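Side-chain contact in sensor protein (Bacteroides thetaiotaomicron, PDB 2X7X), which binds fructose through its periplasmic domain, the part in this model, and probably signals as a hybrid two-component histidine kinase: residues A[229-232]-A[233-237]. Residues are numbered along the deposited sequence; the frame is centred on the assembly and turned at random.
Sequences NGLE and LVLDS
Glu232 and Asp236, one helical turn apart, turn their side chains in different directions from the backbone: Glu232 puts CG anti to its own N (chi1 168°) and runs on extended, while Asp236 swings its carboxylate back beside its N (chi1 -70°). That brings Asp236 OD2 against the aliphatic part of Glu232, 3.4 Å from CG. The two carboxylates are turned 38° from each other, and Glu232 OE1 stays 4.4 Å from Asp236 OD2; OE1 of Glu232 accepts a hydrogen bond from the backbone N of Gly228, just before the helix. Asp236 N donates to Glu232 O at 2.8 Å.

On another side of the helix, Leu231 and Leu235 make a looser apolar pair, with CG of Leu231 4.3 Å from CD1 of Leu235. Both leucines also touch the long helix 281-304. Along the backbone, Leu233 N to Asn229 O (3.1 Å), Val234 N to Gly230 O and Leu235 N to Leu231 O, together with the Asp236 bond, build this short helix, which links strands 217-220 and 241-244 in a beta-alpha-beta unit of the periplasmic-binding-protein fold. At its start, near the fructose-binding Arg198, ND2 of Asn229 is hydrogen-bonded to Pro225 O and OD1 to Ser18 OG, rather than capping the helix; at its finish, Ser237, with positive phi, closes a Schellman motif.

The neighbouring acids, and Glu232 O 3.3 Å from Asp236 OD2, may raise proton affinity, though Asp236's exposure should keep the shift small; the Gly228 N-H should favour charged Glu232.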
loop_
_atom_site.group_PDB
_atom_site.type_symbol
_atom_site.label_atom_id
_atom_site.label_comp_id
_atom_site.label_asym_id
_atom_site.label_seq_id
_atom_site.Cartn_x
_atom_site.Cartn_y
_atom_site.Cartn_z
ATOM N N ASN A 229 -0.802 12.804 9.544
ATOM C CA ASN A 229 -0.830 13.075 8.103
ATOM C C ASN A 229 -2.147 12.739 7.379
ATOM O O ASN A 229 -3.152 12.365 8.010
ATOM C CB ASN A 229 0.372 12.402 7.432
ATOM C CG ASN A 229 1.714 12.951 7.937
ATOM O OD1 ASN A 229 1.867 14.151 8.182
ATOM N ND2 ASN A 229 2.682 12.071 8.090
ATOM N N GLY A 230 -2.134 12.876 6.052
ATOM C CA GLY A 230 -3.342 12.756 5.224
ATOM C C GLY A 230 -4.072 11.433 5.268
ATOM O O GLY A 230 -5.286 11.387 5.469
ATOM N N LEU A 231 -3.327 10.353 5.071
ATOM C CA LEU A 231 -3.888 9.002 5.123
ATOM C C LEU A 231 -4.701 8.812 6.404
ATOM O O LEU A 231 -5.863 8.400 6.363
ATOM C CB LEU A 231 -2.773 7.967 5.022
ATOM C CG LEU A 231 -3.161 6.487 4.994
ATOM C CD1 LEU A 231 -4.211 6.169 3.910
ATOM C CD2 LEU A 231 -1.912 5.622 4.810
ATOM N N GLU A 232 -4.081 9.155 7.527
ATOM C CA GLU A 232 -4.699 9.056 8.848
ATOM C C GLU A 232 -5.970 9.901 8.956
ATOM O O GLU A 232 -6.954 9.475 9.563
ATOM C CB GLU A 232 -3.670 9.419 9.938
ATOM C CG GLU A 232 -4.236 9.632 11.342
ATOM C CD GLU A 232 -3.165 9.517 12.447
ATOM O OE1 GLU A 232 -2.975 10.490 13.227
ATOM O OE2 GLU A 232 -2.522 8.443 12.533
ATOM N N LEU A 233 -5.945 11.088 8.351
ATOM C CA LEU A 233 -7.117 11.969 8.302
ATOM C C LEU A 233 -8.297 11.402 7.494
ATOM O O LEU A 233 -9.464 11.718 7.775
ATOM C CB LEU A 233 -6.731 13.350 7.778
ATOM C CG LEU A 233 -5.830 14.209 8.668
ATOM C CD1 LEU A 233 -5.491 15.535 7.964
ATOM C CD2 LEU A 233 -6.428 14.454 10.062
ATOM N N VAL A 234 -7.993 10.578 6.494
ATOM C CA VAL A 234 -9.030 9.903 5.735
ATOM C C VAL A 234 -9.591 8.768 6.565
ATOM O O VAL A 234 -10.819 8.609 6.678
ATOM C CB VAL A 234 -8.506 9.343 4.407
ATOM C CG1 VAL A 234 -9.599 8.598 3.692
ATOM C CG2 VAL A 234 -7.994 10.452 3.544
ATOM N N LEU A 235 -8.689 7.979 7.155
ATOM C CA LEU A 235 -9.097 6.870 8.022
ATOM C C LEU A 235 -9.917 7.352 9.217
ATOM O O LEU A 235 -10.801 6.625 9.703
ATOM C CB LEU A 235 -7.893 6.069 8.503
ATOM C CG LEU A 235 -7.199 5.213 7.458
ATOM C CD1 LEU A 235 -5.793 4.906 7.953
ATOM C CD2 LEU A 235 -7.997 3.946 7.110
ATOM N N ASP A 236 -9.626 8.569 9.677
ATOM C CA ASP A 236 -10.338 9.137 10.811
ATOM C C ASP A 236 -11.594 9.892 10.405
ATOM O O ASP A 236 -12.209 10.540 11.246
ATOM C CB ASP A 236 -9.417 10.027 11.657
ATOM C CG ASP A 236 -8.360 9.230 12.410
ATOM O OD1 ASP A 236 -8.529 8.006 12.586
ATOM O OD2 ASP A 236 -7.340 9.821 12.810
ATOM N N SER A 237 -11.970 9.822 9.128
ATOM C CA SER A 237 -13.177 10.496 8.628
ATOM C C SER A 237 -13.146 12.025 8.727
ATOM O O SER A 237 -14.205 12.667 8.728
ATOM C CB SER A 237 -14.438 9.956 9.314
ATOM O OG SER A 237 -14.979 8.872 8.579
#